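Side-chain contacts in heat shock protein, putative (Plasmodium falciparum, PDB 1Y6Z), which probably acts, as an Hsp90-family member, as an ATP-dependent protein-folding chaperone, of which this chain is the middle domain: residues I73-K78 / D84-S89; P5-D10 / R98-S103; H38-V41 / F47-I50. All coordinates share one frame; numbering follows the deposited sequence.

Contact 1 (I73-K78 / D84-S89)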
loop_
_atom_site.group_PDB
_atom_site.type_symbol
_atom_site.label_atom_id
_atom_site.label_comp_id
_atom_site.label_asym_id
_atom_site.label_seq_id
_atom_site.Cartn_x
_atom_site.Cartn_y
_atom_site.Cartn_z
ATOM N N ILE B 73 -3.769 20.754 10.845
ATOM C CA ILE B 73 -4.776 19.831 11.314
ATOM C C ILE B 73 -5.410 20.268 12.648
ATOM O O ILE B 73 -4.720 20.507 13.654
ATOM C CB ILE B 73 -4.228 18.408 11.373
ATOM C CG1 ILE B 73 -3.709 17.999 9.962
ATOM C CG2 ILE B 73 -5.267 17.472 11.850
ATOM C CD1 ILE B 73 -3.309 16.544 9.904
ATOM N N ARG B 74 -6.719 20.399 12.615
ATOM C CA ARG B 74 -7.518 20.855 13.771
ATOM C C ARG B 74 -7.996 19.630 14.570
ATOM O O ARG B 74 -8.661 18.744 14.018
ATOM C CB ARG B 74 -8.733 21.612 13.269
ATOM C CG ARG B 74 -8.398 22.905 12.527
ATOM C CD ARG B 74 -9.652 23.407 11.914
ATOM N NE ARG B 74 -10.637 23.732 12.945
ATOM C CZ ARG B 74 -10.733 24.941 13.509
ATOM N NH1 ARG B 74 -9.909 25.914 13.150
ATOM N NH2 ARG B 74 -11.657 25.183 14.427
ATOM N N LEU B 75 -7.628 19.587 15.847
ATOM C CA LEU B 75 -8.084 18.573 16.732
ATOM C C LEU B 75 -9.403 18.975 17.452
ATOM O O LEU B 75 -9.529 20.078 18.015
ATOM C CB LEU B 75 -7.030 18.236 17.775
ATOM C CG LEU B 75 -7.618 17.358 18.902
ATOM C CD1 LEU B 75 -7.671 15.876 18.553
ATOM C CD2 LEU B 75 -6.871 17.570 20.229
ATOM N N TYR B 76 -10.347 18.046 17.447
ATOM C CA TYR B 76 -11.590 18.168 18.183
ATOM C C TYR B 76 -11.561 16.970 19.147
ATOM O O TYR B 76 -11.000 15.900 18.832
ATOM C CB TYR B 76 -12.802 18.115 17.237
ATOM C CG TYR B 76 -12.935 19.286 16.255
ATOM C CD1 TYR B 76 -12.183 19.305 15.089
ATOM C CD2 TYR B 76 -13.791 20.388 16.513
ATOM C CE1 TYR B 76 -12.260 20.308 14.205
ATOM C CE2 TYR B 76 -13.881 21.452 15.597
ATOM C CZ TYR B 76 -13.102 21.380 14.431
ATOM O OH TYR B 76 -13.113 22.352 13.462
ATOM N N VAL B 77 -12.112 17.162 20.340
ATOM C CA VAL B 77 -12.411 16.046 21.239
ATOM C C VAL B 77 -13.911 16.174 21.475
ATOM O O VAL B 77 -14.420 17.288 21.658
ATOM C CB VAL B 77 -11.581 16.093 22.564
ATOM C CG1 VAL B 77 -11.883 14.907 23.452
ATOM C CG2 VAL B 77 -10.090 16.080 22.259
ATOM N N LYS B 78 -14.618 15.053 21.405
ATOM C CA LYS B 78 -16.078 15.021 21.568
ATOM C C LYS B 78 -16.767 16.201 20.880
ATOM O O LYS B 78 -17.718 16.793 21.413
ATOM C CB LYS B 78 -16.476 14.939 23.059
ATOM C CG LYS B 78 -15.744 13.872 23.888
ATOM C CD LYS B 78 -16.127 13.956 25.376
ATOM C CE LYS B 78 -15.785 12.666 26.131
ATOM N NZ LYS B 78 -16.654 12.518 27.369
ATOM N N ASP B 84 -5.470 23.927 16.627
ATOM C CA ASP B 84 -5.047 23.584 15.272
ATOM C C ASP B 84 -3.545 23.245 15.110
ATOM O O ASP B 84 -2.906 23.583 14.103
ATOM C CB ASP B 84 -5.527 24.652 14.282
ATOM C CG ASP B 84 -4.915 26.037 14.536
ATOM O OD1 ASP B 84 -3.981 26.203 15.383
ATOM O OD2 ASP B 84 -5.374 26.972 13.825
ATOM N N LYS B 85 -2.987 22.563 16.102
ATOM C CA LYS B 85 -1.568 22.241 16.110
ATOM C C LYS B 85 -1.317 20.747 16.169
ATOM O O LYS B 85 -0.233 20.287 16.563
ATOM C CB LYS B 85 -0.868 22.954 17.283
ATOM C CG LYS B 85 -1.041 24.454 17.235
ATOM C CD LYS B 85 -0.688 25.116 18.547
ATOM C CE LYS B 85 -0.386 26.568 18.305
ATOM N NZ LYS B 85 0.353 26.717 17.003
ATOM N N PHE B 86 -2.307 19.978 15.740
ATOM C CA PHE B 86 -2.182 18.537 15.789
ATOM C C PHE B 86 -1.088 17.989 14.835
ATOM O O PHE B 86 -0.563 16.886 15.040
ATOM C CB PHE B 86 -3.527 17.900 15.499
ATOM C CG PHE B 86 -3.536 16.462 15.750
ATOM C CD1 PHE B 86 -3.587 15.982 17.056
ATOM C CD2 PHE B 86 -3.399 15.554 14.690
ATOM C CE1 PHE B 86 -3.568 14.619 17.292
ATOM C CE2 PHE B 86 -3.365 14.178 14.932
ATOM C CZ PHE B 86 -3.462 13.716 16.227
ATOM N N SER B 87 -0.777 18.767 13.794
ATOM C CA SER B 87 0.261 18.449 12.828
ATOM C C SER B 87 1.709 18.387 13.382
ATOM O O SER B 87 2.599 17.807 12.734
ATOM C CB SER B 87 0.214 19.460 11.683
ATOM O OG SER B 87 -0.935 19.250 10.884
ATOM N N GLU B 88 1.937 18.992 14.554
ATOM C CA GLU B 88 3.240 18.943 15.261
ATOM C C GLU B 88 3.680 17.524 15.669
ATOM O O GLU B 88 4.855 17.281 15.983
ATOM C CB GLU B 88 3.178 19.753 16.542
ATOM C CG GLU B 88 3.250 21.232 16.401
ATOM C CD GLU B 88 3.384 21.897 17.774
ATOM O OE1 GLU B 88 4.377 21.586 18.486
ATOM O OE2 GLU B 88 2.496 22.712 18.135
ATOM N N SER B 89 2.730 16.603 15.700
ATOM C CA SER B 89 3.048 15.232 16.015
ATOM C C SER B 89 3.115 14.299 14.774
ATOM O O SER B 89 3.535 13.128 14.892
ATOM C CB SER B 89 2.074 14.722 17.092
ATOM O OG SER B 89 0.734 14.810 16.634
#
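F86 and I73 meet side chain to side chain at a slant, the CG2 branch of I73 lying 3.9 Å from CD2 of the phenyl ring. The two branches of I73 serve different neighbours. CG2, anti to the backbone N, goes to F86, whereas CG1, beside that N (chi1 -57°), turns to S87, where it stands 3.2 Å from OG. The same S87 OG takes a weak, bent bond from I73 N and has a second weak partner in R71 O. A straighter link runs the other way, from F86 N to I73 O (3.2 Å, 148°). L75 CB comes within 4.2 Å of F86 CD1, also at a slant, so I73 and L75, alternate residues of the strand, meet the ring at its CD2 and CD1 atoms, both from the side away from S89 OG.

In the fold, strand 73-77 pairs antiparallel with strand 80-83. Residues 84-89 are the chain leaving that hairpin; it turns through the 3-10 segment 86-88 and drops F86 against V101 of the neighbouring strand and L121 and I128 of helix 121-141. S89 OG stands over the centre of the F86 ring, 4.2 Å above its plane, and bonds to F86 O.

R74 and D84 touch through their aliphatic parts, CG to CB at 3.8 Å. Their charged groups are turned at 89° to each other and do not meet: D84 OD1 makes its salt bridge with R71, while R74, its chain bent at chi3, gives NE to Y76 OH and lies against the F81 ring.

Contact 2 (P5-D10 / R98-S103)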
loop_
_atom_site.group_PDB
_atom_site.type_symbol
_atom_site.label_atom_id
_atom_site.label_comp_id
_atom_site.label_asym_id
_atom_site.label_seq_id
_atom_site.Cartn_x
_atom_site.Cartn_y
_atom_site.Cartn_z
ATOM N N PRO B 5 -21.625 18.113 13.084
ATOM C CA PRO B 5 -20.552 18.495 12.178
ATOM C C PRO B 5 -20.393 17.489 11.033
ATOM O O PRO B 5 -20.668 16.294 11.225
ATOM C CB PRO B 5 -19.326 18.474 13.081
ATOM C CG PRO B 5 -19.606 17.413 14.074
ATOM C CD PRO B 5 -21.088 17.597 14.366
ATOM N N ILE B 6 -19.912 17.971 9.890
ATOM C CA ILE B 6 -19.767 17.163 8.667
ATOM C C ILE B 6 -19.091 15.799 8.928
ATOM O O ILE B 6 -19.577 14.791 8.437
ATOM C CB ILE B 6 -19.059 17.942 7.525
ATOM C CG1 ILE B 6 -19.007 17.123 6.223
ATOM C CG2 ILE B 6 -17.651 18.318 7.941
ATOM C CD1 ILE B 6 -18.714 17.961 4.953
ATOM N N TRP B 7 -18.022 15.782 9.734
ATOM C CA TRP B 7 -17.219 14.568 9.990
ATOM C C TRP B 7 -17.896 13.457 10.759
ATOM O O TRP B 7 -17.303 12.371 10.916
ATOM C CB TRP B 7 -15.896 14.900 10.674
ATOM C CG TRP B 7 -16.021 15.544 12.057
ATOM C CD1 TRP B 7 -16.134 14.906 13.272
ATOM C CD2 TRP B 7 -15.953 16.942 12.348
ATOM N NE1 TRP B 7 -16.192 15.823 14.287
ATOM C CE2 TRP B 7 -16.063 17.082 13.755
ATOM C CE3 TRP B 7 -15.829 18.093 11.561
ATOM C CZ2 TRP B 7 -16.047 18.321 14.378
ATOM C CZ3 TRP B 7 -15.806 19.335 12.184
ATOM C CH2 TRP B 7 -15.916 19.437 13.575
ATOM N N LYS B 8 -19.118 13.747 11.218
ATOM C CA LYS B 8 -19.968 12.834 11.970
ATOM C C LYS B 8 -21.160 12.349 11.146
ATOM O O LYS B 8 -21.751 11.309 11.454
ATOM C CB LYS B 8 -20.454 13.517 13.244
ATOM C CG LYS B 8 -19.987 12.807 14.498
ATOM C CD LYS B 8 -18.551 13.126 14.860
ATOM C CE LYS B 8 -18.171 12.384 16.116
ATOM N NZ LYS B 8 -19.264 12.582 17.131
ATOM N N GLN B 9 -21.517 13.131 10.123
ATOM C CA GLN B 9 -22.426 12.707 9.084
ATOM C C GLN B 9 -21.814 11.538 8.266
ATOM O O GLN B 9 -20.590 11.412 8.140
ATOM C CB GLN B 9 -22.752 13.898 8.174
ATOM C CG GLN B 9 -23.104 15.198 8.935
ATOM C CD GLN B 9 -23.687 16.287 8.031
ATOM O OE1 GLN B 9 -24.600 16.037 7.254
ATOM N NE2 GLN B 9 -23.153 17.507 8.139
ATOM N N ASP B 10 -22.657 10.678 7.717
ATOM C CA ASP B 10 -22.148 9.573 6.881
ATOM C C ASP B 10 -21.754 10.134 5.520
ATOM O O ASP B 10 -22.515 10.854 4.906
ATOM C CB ASP B 10 -23.212 8.509 6.699
ATOM C CG ASP B 10 -24.412 9.035 5.943
ATOM O OD1 ASP B 10 -24.693 10.263 6.083
ATOM O OD2 ASP B 10 -25.061 8.236 5.203
ATOM N N ARG B 98 -4.313 19.776 5.239
ATOM C CA ARG B 98 -5.241 20.494 6.093
ATOM C C ARG B 98 -6.357 19.499 6.402
ATOM O O ARG B 98 -6.774 18.726 5.537
ATOM C CB ARG B 98 -5.778 21.748 5.391
ATOM C CG ARG B 98 -4.705 22.783 5.070
ATOM C CD ARG B 98 -4.217 23.352 6.363
ATOM N NE ARG B 98 -3.172 24.386 6.300
ATOM C CZ ARG B 98 -1.873 24.149 6.456
ATOM N NH1 ARG B 98 -1.424 22.916 6.559
ATOM N NH2 ARG B 98 -1.002 25.155 6.432
ATOM N N GLY B 99 -6.885 19.502 7.620
ATOM C CA GLY B 99 -7.874 18.491 7.951
ATOM C C GLY B 99 -8.336 18.571 9.402
ATOM O O GLY B 99 -7.942 19.478 10.151
ATOM N N ILE B 100 -9.192 17.623 9.765
ATOM C CA ILE B 100 -9.714 17.583 11.096
ATOM C C ILE B 100 -9.541 16.180 11.638
ATOM O O ILE B 100 -9.585 15.197 10.894
ATOM C CB ILE B 100 -11.210 18.106 11.183
ATOM C CG1 ILE B 100 -12.208 17.061 10.696
ATOM C CG2 ILE B 100 -11.408 19.513 10.418
ATOM C CD1 ILE B 100 -12.672 16.039 11.804
ATOM N N VAL B 101 -9.378 16.086 12.949
ATOM C CA VAL B 101 -9.527 14.806 13.645
ATOM C C VAL B 101 -10.503 15.041 14.810
ATOM O O VAL B 101 -10.315 15.991 15.580
ATOM C CB VAL B 101 -8.187 14.330 14.246
ATOM C CG1 VAL B 101 -8.409 12.986 15.030
ATOM C CG2 VAL B 101 -7.129 14.162 13.185
ATOM N N ASP B 102 -11.542 14.223 14.917
ATOM C CA ASP B 102 -12.390 14.273 16.121
ATOM C C ASP B 102 -12.305 12.956 16.848
ATOM O O ASP B 102 -12.795 11.944 16.346
ATOM C CB ASP B 102 -13.828 14.552 15.758
ATOM C CG ASP B 102 -14.715 14.830 16.986
ATOM O OD1 ASP B 102 -15.879 15.179 16.778
ATOM O OD2 ASP B 102 -14.255 14.731 18.132
ATOM N N SER B 103 -11.687 13.010 18.025
ATOM C CA SER B 103 -11.438 11.873 18.901
ATOM C C SER B 103 -12.497 11.736 20.001
ATOM O O SER B 103 -12.992 12.726 20.533
ATOM C CB SER B 103 -10.065 12.038 19.556
ATOM O OG SER B 103 -9.568 10.791 20.006
#
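W7 supplies the one hydrogen bond between 5-10 and 98-103: its NE1-H donates to D102 OD1 at an NE1 to OD1 distance of 2.6 Å, with 158° at the hydrogen. The oxygen sits close to the indole plane, at the ring's edge, and receives the bond on its anti lone pair, the one facing away from OD2. Ring and carboxylate are turned 77° apart. OD2 is engaged separately, by the backbone N of R79.

Apolar contact uses the indole faces. The CD1 methyl of I100 lies over one face, 3.6 Å from the centroid of the five-membered ring, a CH-pi contact. Both chi1 and chi2 of I100 are near +80°, which curls the chain so that CD1 reaches the ring. P5 CB lies against the opposite face, toward its rim, and Y76 of the neighbouring strand adds a further ring beside the indole. W7 and K8 of the 3-10 turn 6-8, which precedes helix 16-27, meet side chains of strand 98-103, the middle strand of the mixed sheet.

The electrostatic term is looser. K8 brings CE to 3.7 Å from D102 OD1, but NZ stays 4.3 Å away, longer than a salt bridge.

With an indole N-H on one oxygen and a backbone N-H on the other, the buried D102 carboxylate has donors at both atoms; these, with the nearby ammonium, would be expected to favour its charged form.

Contact 3 (H38-V41 / F47-I50)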
loop_
_atom_site.group_PDB
_atom_site.type_symbol
_atom_site.label_atom_id
_atom_site.label_comp_id
_atom_site.label_asym_id
_atom_site.label_seq_id
_atom_site.Cartn_x
_atom_site.Cartn_y
_atom_site.Cartn_z
ATOM N N HIS B 38 -12.444 11.103 3.777
ATOM C CA HIS B 38 -13.182 11.175 5.037
ATOM C C HIS B 38 -13.167 9.720 5.545
ATOM O O HIS B 38 -13.626 8.827 4.840
ATOM C CB HIS B 38 -14.588 11.652 4.743
ATOM C CG HIS B 38 -15.493 11.696 5.947
ATOM N ND1 HIS B 38 -16.838 11.950 5.841
ATOM C CD2 HIS B 38 -15.242 11.554 7.269
ATOM C CE1 HIS B 38 -17.388 11.936 7.046
ATOM N NE2 HIS B 38 -16.440 11.719 7.927
ATOM N N PHE B 39 -12.571 9.507 6.716
ATOM C CA PHE B 39 -12.609 8.179 7.295
ATOM C C PHE B 39 -12.985 8.202 8.753
ATOM O O PHE B 39 -12.862 9.212 9.454
ATOM C CB PHE B 39 -11.286 7.446 7.020
ATOM C CG PHE B 39 -10.091 8.053 7.649
ATOM C CD1 PHE B 39 -9.505 7.458 8.781
ATOM C CD2 PHE B 39 -9.493 9.200 7.109
ATOM C CE1 PHE B 39 -8.376 7.977 9.364
ATOM C CE2 PHE B 39 -8.345 9.745 7.707
ATOM C CZ PHE B 39 -7.771 9.124 8.831
ATOM N N ASN B 40 -13.435 7.048 9.218
ATOM C CA ASN B 40 -13.880 6.903 10.602
ATOM C C ASN B 40 -13.274 5.620 11.099
ATOM O O ASN B 40 -13.261 4.619 10.362
ATOM C CB ASN B 40 -15.396 6.821 10.645
ATOM C CG ASN B 40 -16.074 8.081 10.100
ATOM O OD1 ASN B 40 -15.827 9.204 10.564
ATOM N ND2 ASN B 40 -16.943 7.891 9.098
ATOM N N VAL B 41 -12.699 5.677 12.291
ATOM C CA VAL B 41 -12.204 4.478 12.934
ATOM C C VAL B 41 -13.056 4.172 14.168
ATOM O O VAL B 41 -13.321 5.059 14.964
ATOM C CB VAL B 41 -10.732 4.622 13.297
ATOM C CG1 VAL B 41 -10.221 3.322 13.861
ATOM C CG2 VAL B 41 -9.939 4.987 12.048
ATOM N N PHE B 47 -12.223 7.552 16.298
ATOM C CA PHE B 47 -12.048 8.925 15.792
ATOM C C PHE B 47 -12.587 9.030 14.352
ATOM O O PHE B 47 -12.761 8.005 13.657
ATOM C CB PHE B 47 -10.590 9.413 15.940
ATOM C CG PHE B 47 -9.609 8.772 14.976
ATOM C CD1 PHE B 47 -9.446 9.281 13.679
ATOM C CD2 PHE B 47 -8.865 7.665 15.350
ATOM C CE1 PHE B 47 -8.555 8.686 12.785
ATOM C CE2 PHE B 47 -7.966 7.044 14.446
ATOM C CZ PHE B 47 -7.798 7.578 13.175
ATOM N N ASN B 48 -12.891 10.263 13.962
ATOM C CA ASN B 48 -13.286 10.625 12.601
ATOM C C ASN B 48 -12.207 11.516 12.012
ATOM O O ASN B 48 -11.566 12.251 12.735
ATOM C CB ASN B 48 -14.561 11.446 12.641
ATOM C CG ASN B 48 -15.647 10.799 13.441
ATOM O OD1 ASN B 48 -16.291 9.844 12.984
ATOM N ND2 ASN B 48 -15.908 11.345 14.636
ATOM N N SER B 49 -11.987 11.469 10.697
ATOM C CA SER B 49 -11.020 12.391 10.139
ATOM C C SER B 49 -11.451 12.766 8.742
ATOM O O SER B 49 -12.072 11.978 8.056
ATOM C CB SER B 49 -9.592 11.845 10.135
ATOM O OG SER B 49 -8.602 12.835 9.796
ATOM N N ILE B 50 -11.211 14.014 8.382
ATOM C CA ILE B 50 -11.323 14.383 6.955
ATOM C C ILE B 50 -9.998 15.060 6.681
ATOM O O ILE B 50 -9.630 15.973 7.433
ATOM C CB ILE B 50 -12.482 15.377 6.625
ATOM C CG1 ILE B 50 -13.821 14.919 7.209
ATOM C CG2 ILE B 50 -12.538 15.571 5.064
ATOM C CD1 ILE B 50 -14.988 15.889 6.977
#
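F39 and S49 form a hydrogen-bonded antiparallel pair, with F39 N to S49 O at 2.9 Å and S49 N to F39 O at 2.7 Å. V41 and F47 make the next such pair; V41 N meets F47 O at 2.7 Å and 168°, the straightest of the four bonds. These pairs hold strands 35-41 and 47-53 as a beta hairpin; the axes of segments 38-41 and 47-50 come within 4.7 Å and run antiparallel.

On the face bearing F39, V41, F47 and S49, packing is largely aromatic. Both phenylalanines place CG between backbone N and carbonyl carbon, which leans each ring over the partner strand: F39 lies against S49 CB, 3.8 Å from its ring centroid, and F47 against V41 CG2. The two rings approach obliquely, F39 CE1 to F47 CE1 at 3.5 Å. On the other face I50 CG1 lies over the H38 imidazole, 4.0 Å from its centroid. Both imidazole nitrogens have partners, ND1 in Y19 OH and NE2 in W7 O, which fixes the ring's rotation.

Helix 121-141 covers the phenylalanine face through I124, R127 and K131, while strand 98-103 continues the sheet beyond 47-53, its I100 O accepting S49 OG.

In the fold
All three contacts reach one five-stranded mixed sheet. Contacts 2 and 3 are buried, whereas contact 1, at the 73-77/80-83 side, is only partly so. Contact 3 is a strand pair at the sheet's other margin, held by regular backbone bonds; contact 2 lays an N-terminal turn on the sheet through an indole and a carboxylate; contact 1 joins a strand to the chain leaving its hairpin, with one sound backbone bond and oblique apolar packing. Strand 98-103 ties them together, bonding to 47-53 on one flank and 73-77 on the other. Contacts 2 and 3 have centres about 6 Å apart, while contacts 1 and 3 do not touch.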